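PDB 6VW4: aromatic-ring-hydroxylating dioxygenase beta subunit from Catenulispora acidiphila, which is of unknown function, with dioxygenase activity only tentatively assigned, but binds the tricyclic polyketide-like acid S-DNPA in the pocket of an NTF2-like fold. Local coordinates for residues 19-24 / 135-140; 35-38 / 42-45; 47-52 / 62-67. One frame throughout, in Å; residues are numbered along the deposited sequence.

Interaction 1: 19-24 / 135-140; sequences ARQMHA and ASRWVE. With SDN ([(3S)-9-hydroxy-1-methyl-10-oxo-4,10-dihydro-3H-benzo[g]isochromen-3-yl]acetic acid), chain C.
Gln21 on helix 8-26 and Arg137 on strand 132-139 mark the nearest backbone approach, with their CA atoms 11.8 Å apart, so long side chains must span the gap. The two side chains come from opposite directions. Gln21 OE1 accepts a weak hydrogen bond from Arg137 NH2 at 3.0 Å. The angle at the hydrogen is 129°, and the amide and guanidinium planes are 70° apart. Both groups have stronger partners nearby. Gln21 NE2 donates to Thr36 OG1, and Arg137 NH2 forms a salt bridge with Asp122. This is the buried interior of an NTF2-like fold, where the helix packs against the curved sheet and the ligand pocket lies between them. With chi1 at 167° the Arg137 chain leaves opposite the backbone N, then bends at chi3. This course brings one guanidinium face against the flat ligand. Its NH1 lies 3.2 Å from SDN C10, and its CD also touches that carbon. Met22 reaches the same place from the helix. Its chain is bent at chi2 and chi3, which carries SD to 3.7 Å from Arg137 NH1. The methyl end goes on to the ligand, with Met22 CE 3.8 Å from SDN C10. Val139, further along the strand, touches the middle of the ring system, with CG1 3.8 Å from SDN C6. Met82 of the second subunit packs on Met22.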
loop_
_atom_site.group_PDB
_atom_site.type_symbol
_atom_site.label_atom_id
_atom_site.label_comp_id
_atom_site.label_asym_id
_atom_site.label_seq_id
_atom_site.Cartn_x
_atom_site.Cartn_y
_atom_site.Cartn_z
ATOM N N ALA A 19 -3.852 -9.693 4.380
ATOM C CA ALA A 19 -3.427 -8.951 5.558
ATOM C C ALA A 19 -3.288 -9.866 6.765
ATOM O O ALA A 19 -2.261 -9.851 7.459
ATOM C CB ALA A 19 -4.432 -7.843 5.861
ATOM N N ARG A 20 -4.306 -10.705 7.017
ATOM C CA ARG A 20 -4.237 -11.625 8.161
ATOM C C ARG A 20 -3.074 -12.606 8.012
ATOM O O ARG A 20 -2.301 -12.802 8.950
ATOM C CB ARG A 20 -5.554 -12.400 8.322
ATOM C CG ARG A 20 -6.764 -11.557 8.666
ATOM C CD ARG A 20 -7.058 -11.490 10.144
ATOM N NE ARG A 20 -8.477 -11.205 10.386
ATOM C CZ ARG A 20 -8.937 -10.291 11.243
ATOM N NH1 ARG A 20 -8.095 -9.554 11.974
ATOM N NH2 ARG A 20 -10.246 -10.111 11.370
ATOM N N GLN A 21 -2.932 -13.228 6.838
ATOM C CA GLN A 21 -1.771 -14.061 6.562
ATOM C C GLN A 21 -0.480 -13.389 7.003
ATOM O O GLN A 21 0.345 -13.988 7.695
ATOM C CB GLN A 21 -1.625 -14.318 5.066
ATOM C CG GLN A 21 -2.332 -15.422 4.540
ATOM C CD GLN A 21 -1.995 -15.629 3.089
ATOM O OE1 GLN A 21 -1.753 -14.667 2.329
ATOM N NE2 GLN A 21 -2.048 -16.879 2.665
ATOM N N MET A 22 -0.240 -12.163 6.509
ATOM C CA MET A 22 1.056 -11.537 6.745
ATOM C C MET A 22 1.203 -11.040 8.175
ATOM O O MET A 22 2.327 -10.952 8.672
ATOM C CB MET A 22 1.315 -10.382 5.779
ATOM C CG MET A 22 1.476 -10.755 4.344
ATOM S SD MET A 22 2.162 -12.439 4.091
ATOM C CE MET A 22 3.905 -11.784 4.175
ATOM N N HIS A 23 0.103 -10.694 8.847
ATOM C CA HIS A 23 0.224 -10.350 10.266
ATOM C C HIS A 23 0.776 -11.536 11.051
ATOM O O HIS A 23 1.656 -11.382 11.909
ATOM C CB HIS A 23 -1.117 -9.893 10.863
ATOM C CG HIS A 23 -1.617 -8.572 10.326
ATOM N ND1 HIS A 23 -2.918 -8.137 10.499
ATOM C CD2 HIS A 23 -0.991 -7.600 9.607
ATOM C CE1 HIS A 23 -3.071 -6.961 9.910
ATOM N NE2 HIS A 23 -1.916 -6.610 9.369
ATOM N N ALA A 24 0.318 -12.733 10.713
ATOM C CA ALA A 24 0.788 -13.934 11.380
ATOM C C ALA A 24 2.236 -14.231 11.003
ATOM O O ALA A 24 3.057 -14.526 11.871
ATOM C CB ALA A 24 -0.132 -15.108 11.030
ATOM N N ALA A 135 -4.061 -21.568 -2.372
ATOM C CA ALA A 135 -3.591 -22.765 -3.036
ATOM C C ALA A 135 -2.139 -22.624 -3.454
ATOM O O ALA A 135 -1.371 -23.591 -3.383
ATOM C CB ALA A 135 -4.447 -23.038 -4.267
ATOM N N SER A 136 -1.755 -21.441 -3.936
ATOM C CA SER A 136 -0.364 -21.222 -4.301
ATOM C C SER A 136 0.048 -19.759 -4.147
ATOM O O SER A 136 -0.773 -18.831 -4.278
ATOM C CB SER A 136 -0.080 -21.712 -5.744
ATOM O OG SER A 136 -0.999 -21.176 -6.670
ATOM N N ARG A 137 1.342 -19.586 -3.875
ATOM C CA ARG A 137 2.014 -18.294 -3.824
ATOM C C ARG A 137 3.365 -18.425 -4.522
ATOM O O ARG A 137 4.209 -19.241 -4.133
ATOM C CB ARG A 137 2.184 -17.821 -2.381
ATOM C CG ARG A 137 3.145 -16.650 -2.231
ATOM C CD ARG A 137 2.882 -15.938 -0.932
ATOM N NE ARG A 137 1.613 -15.243 -1.000
ATOM C CZ ARG A 137 1.012 -14.700 0.049
ATOM N NH1 ARG A 137 1.561 -14.795 1.247
ATOM N NH2 ARG A 137 -0.160 -14.095 -0.091
ATOM N N TRP A 138 3.545 -17.639 -5.561
ATOM C CA TRP A 138 4.703 -17.685 -6.432
ATOM C C TRP A 138 5.383 -16.312 -6.380
ATOM O O TRP A 138 4.880 -15.335 -6.942
ATOM C CB TRP A 138 4.258 -18.077 -7.838
ATOM C CG TRP A 138 5.328 -18.800 -8.544
ATOM C CD1 TRP A 138 6.260 -18.264 -9.395
ATOM C CD2 TRP A 138 5.629 -20.201 -8.439
ATOM N NE1 TRP A 138 7.114 -19.252 -9.838
ATOM C CE2 TRP A 138 6.751 -20.448 -9.265
ATOM C CE3 TRP A 138 5.054 -21.271 -7.735
ATOM C CZ2 TRP A 138 7.313 -21.724 -9.404
ATOM C CZ3 TRP A 138 5.611 -22.540 -7.879
ATOM C CH2 TRP A 138 6.732 -22.753 -8.705
ATOM N N VAL A 139 6.511 -16.235 -5.679
ATOM C CA VAL A 139 7.228 -14.984 -5.468
ATOM C C VAL A 139 8.379 -14.858 -6.460
ATOM O O VAL A 139 9.206 -15.768 -6.581
ATOM C CB VAL A 139 7.756 -14.879 -4.028
ATOM C CG1 VAL A 139 8.393 -13.494 -3.822
ATOM C CG2 VAL A 139 6.653 -15.095 -3.040
ATOM N N GLU A 140 8.455 -13.714 -7.139
ATOM C CA GLU A 140 9.676 -13.291 -7.829
ATOM C C GLU A 140 10.398 -12.183 -7.056
ATOM O O GLU A 140 9.806 -11.466 -6.235
ATOM C CB GLU A 140 9.384 -12.796 -9.241
ATOM C CG GLU A 140 8.580 -13.760 -10.091
ATOM C CD GLU A 140 9.388 -14.922 -10.634
ATOM O OE1 GLU A 140 8.761 -15.823 -11.238
ATOM O OE2 GLU A 140 10.636 -14.945 -10.461
HETATM O O4 SDN C . 5.137 -14.906 2.415
HETATM C C11 SDN C . 5.425 -13.973 1.418
HETATM C C12 SDN C . 6.735 -13.620 1.097
HETATM C C13 SDN C . 7.893 -14.294 1.870
HETATM O O5 SDN C . 7.659 -15.093 2.716
HETATM C C14 SDN C . 9.323 -13.918 1.528
HETATM C C15 SDN C . 10.490 -14.603 2.281
HETATM O O3 SDN C . 11.729 -14.710 1.548
HETATM C C16 SDN C . 10.324 -15.301 3.638
HETATM C C10 SDN C . 4.382 -13.341 0.762
HETATM C C9 SDN C . 4.638 -12.384 -0.233
HETATM C C8 SDN C . 5.941 -12.043 -0.563
HETATM C C7 SDN C . 7.000 -12.652 0.104
HETATM C C6 SDN C . 8.466 -12.252 -0.262
HETATM C C5 SDN C . 9.596 -12.944 0.497
HETATM C C4 SDN C . 10.979 -12.602 0.160
HETATM C C3 SDN C . 12.042 -13.533 0.721
HETATM C C2 SDN C . 12.748 -12.564 1.652
HETATM C C1 SDN C . 14.150 -12.078 1.350
HETATM O O2 SDN C . 14.716 -12.431 0.290
HETATM O O1 SDN C . 14.722 -11.328 2.195
#

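Interaction 2: 35-38 / 42-45; sequences DTFT and VFRH. With SDN ([(3S)-9-hydroxy-1-methyl-10-oxo-4,10-dihydro-3H-benzo[g]isochromen-3-yl]acetic acid), chain C.
Phe37 and Phe43 are neighbouring aromatics beside the ligand pocket of the SnoaL-like, NTF2-type fold. They belong to strands 37-38 and 41-44, which follow each other closely in the chain. Strand 41-44 is part of the main sheet and runs parallel to strand 132-139. The contact is buried and apolar, with no hydrogen bond between the two segments. The Phe37 and Phe43 rings meet obliquely, with centroids 5.7 Å apart and planes at 45°. The closest carbons are Phe37 CE2 and Phe43 CB, at 4.2 Å. Phe37 also brings the edge of its ring to the backbone of strand 41-44, where CE2 lies 3.9 Å from Val42 O. Tyr33 meets the Phe37 ring edge-to-face, and Ile58 of helix 55-68 packs on both phenylalanines. Phe43 is the one of the pair that reaches the ligand. Its CG is anti to the backbone N (chi1 -175°), which extends the ring from the strand into the pocket. The ring edge at CZ meets SDN O5, the ketone oxygen, 3.3 Å away and near the ring plane. SDN O4, the hydroxyl oxygen, is 3.4 Å from Phe43 CZ but well off that plane. With an alanine in place of Phe43, the space between Phe37 and the oxygen-bearing rim of the ligand would probably be left unfilled, and the Phe37 ring would lose one of the groups packed against it. His45, just past the strand, serves a different part of the ligand. SDN O3, the ether oxygen of the pyran ring, lies in the plane of the imidazole at its edge. His45 ND1 donates a nearly straight but long and weak hydrogen bond to SDN O3, at 3.4 Å and 174°.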
loop_
_atom_site.group_PDB
_atom_site.type_symbol
_atom_site.label_atom_id
_atom_site.label_comp_id
_atom_site.label_asym_id
_atom_site.label_seq_id
_atom_site.Cartn_x
_atom_site.Cartn_y
_atom_site.Cartn_z
ATOM N N ASP A 35 -1.630 -22.431 8.007
ATOM C CA ASP A 35 -3.044 -22.788 7.997
ATOM C C ASP A 35 -3.898 -21.892 7.113
ATOM O O ASP A 35 -5.109 -22.134 7.013
ATOM C CB ASP A 35 -3.642 -22.729 9.417
ATOM C CG ASP A 35 -3.163 -23.881 10.311
ATOM O OD1 ASP A 35 -2.595 -24.863 9.776
ATOM O OD2 ASP A 35 -3.335 -23.793 11.542
ATOM N N THR A 36 -3.346 -20.819 6.542
ATOM C CA THR A 36 -4.121 -20.054 5.565
ATOM C C THR A 36 -3.899 -20.571 4.162
ATOM O O THR A 36 -4.518 -20.067 3.208
ATOM C CB THR A 36 -3.781 -18.555 5.617
ATOM O OG1 THR A 36 -2.473 -18.342 5.079
ATOM C CG2 THR A 36 -3.856 -18.037 7.043
ATOM N N PHE A 37 -2.988 -21.518 4.010
ATOM C CA PHE A 37 -2.818 -22.232 2.753
ATOM C C PHE A 37 -3.700 -23.487 2.737
ATOM O O PHE A 37 -4.102 -23.994 3.774
ATOM C CB PHE A 37 -1.359 -22.628 2.556
ATOM C CG PHE A 37 -0.444 -21.500 2.102
ATOM C CD1 PHE A 37 -0.075 -20.488 2.964
ATOM C CD2 PHE A 37 0.039 -21.480 0.800
ATOM C CE1 PHE A 37 0.781 -19.496 2.553
ATOM C CE2 PHE A 37 0.902 -20.491 0.383
ATOM C CZ PHE A 37 1.275 -19.505 1.259
ATOM N N THR A 38 -4.003 -23.983 1.542
ATOM C CA THR A 38 -4.658 -25.274 1.463
ATOM C C THR A 38 -3.709 -26.364 1.962
ATOM O O THR A 38 -2.501 -26.143 2.050
ATOM C CB THR A 38 -5.081 -25.606 0.045
ATOM O OG1 THR A 38 -3.933 -25.622 -0.795
ATOM C CG2 THR A 38 -6.086 -24.616 -0.469
ATOM N N VAL A 42 1.141 -24.699 -2.384
ATOM C CA VAL A 42 2.475 -24.453 -2.921
ATOM C C VAL A 42 2.956 -23.049 -2.531
ATOM O O VAL A 42 2.300 -22.059 -2.851
ATOM C CB VAL A 42 2.484 -24.585 -4.455
ATOM C CG1 VAL A 42 3.890 -24.380 -4.960
ATOM C CG2 VAL A 42 1.984 -25.935 -4.946
ATOM N N PHE A 43 4.144 -22.964 -1.941
ATOM C CA PHE A 43 4.798 -21.717 -1.542
ATOM C C PHE A 43 6.202 -21.664 -2.135
ATOM O O PHE A 43 7.123 -22.267 -1.587
ATOM C CB PHE A 43 4.872 -21.663 -0.043
ATOM C CG PHE A 43 5.412 -20.372 0.516
ATOM C CD1 PHE A 43 5.362 -19.186 -0.214
ATOM C CD2 PHE A 43 5.937 -20.339 1.805
ATOM C CE1 PHE A 43 5.827 -17.982 0.338
ATOM C CE2 PHE A 43 6.419 -19.138 2.358
ATOM C CZ PHE A 43 6.353 -17.962 1.625
ATOM N N ARG A 44 6.369 -20.943 -3.239
ATOM C CA ARG A 44 7.678 -20.715 -3.857
ATOM C C ARG A 44 8.142 -19.322 -3.422
ATOM O O ARG A 44 7.906 -18.332 -4.125
ATOM C CB ARG A 44 7.576 -20.851 -5.376
ATOM C CG ARG A 44 8.933 -21.022 -6.096
ATOM C CD ARG A 44 9.883 -19.816 -5.933
ATOM N NE ARG A 44 9.574 -18.749 -6.878
ATOM C CZ ARG A 44 9.905 -18.751 -8.168
ATOM N NH1 ARG A 44 9.569 -17.722 -8.934
ATOM N NH2 ARG A 44 10.568 -19.770 -8.693
ATOM N N HIS A 45 8.820 -19.234 -2.253
ATOM C CA HIS A 45 9.174 -17.928 -1.693
ATOM C C HIS A 45 10.429 -17.316 -2.327
ATOM O O HIS A 45 10.610 -16.091 -2.257
ATOM C CB HIS A 45 9.356 -18.011 -0.157
ATOM C CG HIS A 45 10.598 -18.722 0.292
ATOM N ND1 HIS A 45 11.619 -18.087 0.972
ATOM C CD2 HIS A 45 10.955 -20.025 0.200
ATOM C CE1 HIS A 45 12.567 -18.967 1.247
ATOM N NE2 HIS A 45 12.185 -20.150 0.797
HETATM O O4 SDN C . 5.137 -14.906 2.415
HETATM C C11 SDN C . 5.425 -13.973 1.418
HETATM C C12 SDN C . 6.735 -13.620 1.097
HETATM C C13 SDN C . 7.893 -14.294 1.870
HETATM O O5 SDN C . 7.659 -15.093 2.716
HETATM C C14 SDN C . 9.323 -13.918 1.528
HETATM C C15 SDN C . 10.490 -14.603 2.281
HETATM O O3 SDN C . 11.729 -14.710 1.548
HETATM C C16 SDN C . 10.324 -15.301 3.638
HETATM C C10 SDN C . 4.382 -13.341 0.762
HETATM C C9 SDN C . 4.638 -12.384 -0.233
HETATM C C8 SDN C . 5.941 -12.043 -0.563
HETATM C C7 SDN C . 7.000 -12.652 0.104
HETATM C C6 SDN C . 8.466 -12.252 -0.262
HETATM C C5 SDN C . 9.596 -12.944 0.497
HETATM C C4 SDN C . 10.979 -12.602 0.160
HETATM C C3 SDN C . 12.042 -13.533 0.721
HETATM C C2 SDN C . 12.748 -12.564 1.652
HETATM C C1 SDN C . 14.150 -12.078 1.350
HETATM O O2 SDN C . 14.716 -12.431 0.290
HETATM O O1 SDN C . 14.722 -11.328 2.195
#

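Interaction 3: 47-52 / 62-67; sequences PGRDPA and LNEFHE. With SDN ([(3S)-9-hydroxy-1-methyl-10-oxo-4,10-dihydro-3H-benzo[g]isochromen-3-yl]acetic acid), chain C.
A single ion pair joins these two segments: Arg49 and Glu64 are the only residues that touch, although the nearest CA atoms, those of Arg49 and Phe65, are 11.9 Å apart. Arg49 NH2 and Glu64 OE2 are 2.7 Å apart and form a salt bridge. As a hydrogen bond the pair is weak, because the angle at the hydrogen is only 123°. The carboxylate oxygen lies at the edge of the guanidinium, near its plane, but the two flat groups are turned 58° against each other. Only Arg49 NH2 comes within bonding distance, so the grip is single-pronged. Both residues are exposed, so solvent probably weakens the attraction. Arg49 NH2 also has a long, weak ion pair with Glu61, one turn earlier on the same helix. Phe65 follows Glu64 in sequence but serves the pocket. A chi1 of 176° swings its ring off the helix to the ligand, and one face receives the ligand methyl. SDN C16 sits 3.9 Å above the Phe65 ring plane, over its centre, consistent with a CH-pi contact. Phe65 CE2 is 3.7 Å from SDN O3. Tyr69 meets the Phe65 ring edge-to-face. Segment 47-52 is the loop after strand 41-44, ending where strand 52-53, outermost within this chain, begins; its Pro51 packs on Val42 and Arg44. Helix 55-68 lies alongside, and its Leu62 packs on Phe30 and Tyr33 of helix 30-34.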
loop_
_atom_site.group_PDB
_atom_site.type_symbol
_atom_site.label_atom_id
_atom_site.label_comp_id
_atom_site.label_asym_id
_atom_site.label_seq_id
_atom_site.Cartn_x
_atom_site.Cartn_y
_atom_site.Cartn_z
ATOM N N PRO A 47 13.163 -17.508 -5.855
ATOM C CA PRO A 47 13.499 -18.128 -7.143
ATOM C C PRO A 47 14.773 -18.955 -7.034
ATOM O O PRO A 47 15.671 -18.658 -6.239
ATOM C CB PRO A 47 13.675 -16.935 -8.087
ATOM C CG PRO A 47 13.010 -15.752 -7.379
ATOM C CD PRO A 47 13.191 -16.032 -5.916
ATOM N N GLY A 48 14.828 -20.007 -7.832
ATOM C CA GLY A 48 15.902 -21.001 -7.756
ATOM C C GLY A 48 15.635 -22.152 -6.805
ATOM O O GLY A 48 15.877 -23.306 -7.149
ATOM N N ARG A 49 15.131 -21.854 -5.611
ATOM C CA ARG A 49 14.789 -22.885 -4.642
ATOM C C ARG A 49 13.434 -23.538 -4.934
ATOM O O ARG A 49 12.459 -22.882 -5.345
ATOM C CB ARG A 49 14.769 -22.289 -3.233
ATOM C CG ARG A 49 14.754 -23.308 -2.108
ATOM C CD ARG A 49 15.624 -22.840 -0.934
ATOM N NE ARG A 49 15.623 -23.846 0.131
ATOM C CZ ARG A 49 15.343 -23.612 1.412
ATOM N NH1 ARG A 49 15.036 -22.397 1.839
ATOM N NH2 ARG A 49 15.362 -24.617 2.273
ATOM N N ASP A 50 13.381 -24.850 -4.722
ATOM C CA ASP A 50 12.151 -25.586 -4.974
ATOM C C ASP A 50 11.100 -25.160 -3.962
ATOM O O ASP A 50 11.431 -24.832 -2.812
ATOM C CB ASP A 50 12.381 -27.092 -4.864
ATOM C CG ASP A 50 13.251 -27.637 -5.981
ATOM O OD1 ASP A 50 12.763 -27.790 -7.132
ATOM O OD2 ASP A 50 14.431 -27.925 -5.685
ATOM N N PRO A 51 9.831 -25.177 -4.350
ATOM C CA PRO A 51 8.787 -24.711 -3.434
ATOM C C PRO A 51 8.535 -25.687 -2.304
ATOM O O PRO A 51 8.670 -26.897 -2.477
ATOM C CB PRO A 51 7.569 -24.579 -4.341
ATOM C CG PRO A 51 7.785 -25.597 -5.416
ATOM C CD PRO A 51 9.280 -25.724 -5.604
ATOM N N ALA A 52 8.198 -25.134 -1.132
ATOM C CA ALA A 52 7.615 -25.899 -0.040
ATOM C C ALA A 52 6.162 -26.259 -0.364
ATOM O O ALA A 52 5.379 -25.417 -0.817
ATOM C CB ALA A 52 7.681 -25.106 1.261
ATOM N N LEU A 62 10.070 -21.978 6.747
ATOM C CA LEU A 62 10.152 -20.687 7.424
ATOM C C LEU A 62 11.040 -20.753 8.660
ATOM O O LEU A 62 11.686 -19.757 9.012
ATOM C CB LEU A 62 8.763 -20.191 7.822
ATOM C CG LEU A 62 7.847 -19.821 6.656
ATOM C CD1 LEU A 62 6.424 -19.602 7.172
ATOM C CD2 LEU A 62 8.360 -18.617 5.880
ATOM N N ASN A 63 11.072 -21.904 9.336
ATOM C CA ASN A 63 11.996 -22.079 10.454
ATOM C C ASN A 63 13.449 -22.136 9.967
ATOM O O ASN A 63 14.344 -21.590 10.621
ATOM C CB ASN A 63 11.626 -23.342 11.241
ATOM C CG ASN A 63 10.541 -23.093 12.283
ATOM O OD1 ASN A 63 10.484 -22.037 12.909
ATOM N ND2 ASN A 63 9.681 -24.071 12.473
ATOM N N GLU A 64 13.695 -22.750 8.807
ATOM C CA GLU A 64 15.027 -22.715 8.204
ATOM C C GLU A 64 15.462 -21.286 7.897
ATOM O O GLU A 64 16.540 -20.848 8.316
ATOM C CB GLU A 64 15.041 -23.521 6.906
ATOM C CG GLU A 64 15.430 -24.986 6.994
ATOM C CD GLU A 64 15.271 -25.694 5.645
ATOM O OE1 GLU A 64 14.351 -26.539 5.505
ATOM O OE2 GLU A 64 16.052 -25.379 4.718
ATOM N N PHE A 65 14.644 -20.569 7.114
ATOM C CA PHE A 65 14.957 -19.213 6.662
ATOM C C PHE A 65 15.212 -18.280 7.838
ATOM O O PHE A 65 16.134 -17.456 7.794
ATOM C CB PHE A 65 13.794 -18.703 5.789
ATOM C CG PHE A 65 13.935 -17.291 5.323
ATOM C CD1 PHE A 65 13.566 -16.230 6.144
ATOM C CD2 PHE A 65 14.423 -17.023 4.055
ATOM C CE1 PHE A 65 13.702 -14.929 5.718
ATOM C CE2 PHE A 65 14.560 -15.727 3.620
ATOM C CZ PHE A 65 14.198 -14.674 4.456
ATOM N N HIS A 66 14.422 -18.411 8.910
ATOM C CA HIS A 66 14.509 -17.468 10.025
ATOM C C HIS A 66 15.565 -17.813 11.086
ATOM O O HIS A 66 16.141 -16.893 11.675
ATOM C CB HIS A 66 13.147 -17.291 10.724
ATOM C CG HIS A 66 12.203 -16.378 9.980
ATOM N ND1 HIS A 66 11.715 -16.679 8.725
ATOM C CD2 HIS A 66 11.670 -15.171 10.304
ATOM C CE1 HIS A 66 10.928 -15.702 8.306
ATOM N NE2 HIS A 66 10.880 -14.774 9.246
ATOM N N GLU A 67 15.806 -19.095 11.408
ATOM C CA GLU A 67 17.012 -19.467 12.183
ATOM C C GLU A 67 18.292 -19.161 11.433
ATOM O O GLU A 67 19.315 -18.808 12.059
ATOM C CB GLU A 67 16.993 -20.935 12.571
HETATM O O4 SDN C . 5.137 -14.906 2.415
HETATM C C11 SDN C . 5.425 -13.973 1.418
HETATM C C12 SDN C . 6.735 -13.620 1.097
HETATM C C13 SDN C . 7.893 -14.294 1.870
HETATM O O5 SDN C . 7.659 -15.093 2.716
HETATM C C14 SDN C . 9.323 -13.918 1.528
HETATM C C15 SDN C . 10.490 -14.603 2.281
HETATM O O3 SDN C . 11.729 -14.710 1.548
HETATM C C16 SDN C . 10.324 -15.301 3.638
HETATM C C10 SDN C . 4.382 -13.341 0.762
HETATM C C9 SDN C . 4.638 -12.384 -0.233
HETATM C C8 SDN C . 5.941 -12.043 -0.563
HETATM C C7 SDN C . 7.000 -12.652 0.104
HETATM C C6 SDN C . 8.466 -12.252 -0.262
HETATM C C5 SDN C . 9.596 -12.944 0.497
HETATM C C4 SDN C . 10.979 -12.602 0.160
HETATM C C3 SDN C . 12.042 -13.533 0.721
HETATM C C2 SDN C . 12.748 -12.564 1.652
HETATM C C1 SDN C . 14.150 -12.078 1.350
HETATM O O2 SDN C . 14.716 -12.431 0.290
HETATM O O1 SDN C . 14.722 -11.328 2.195
#

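Interactions 1 and 2 are buried, while interaction 3 lies on the surface. The first two share the main sheet, because strands 132-139 and 41-44 are neighbours in it. Arg137 N to Val42 O, at 2.8 Å, is a probable hydrogen bond between them. Interactions 2 and 3 meet where Phe43 N approaches Ala52 O. The chemistry follows the setting. Interaction 1 places a charged group inside the fold among polar partners. Interaction 2 is aromatic packing. Interaction 3 is a solvent-facing ion pair. All three supply residues to the same ligand: 1 at its flat ring system, 2 at its oxygens, 3 at its methyl group.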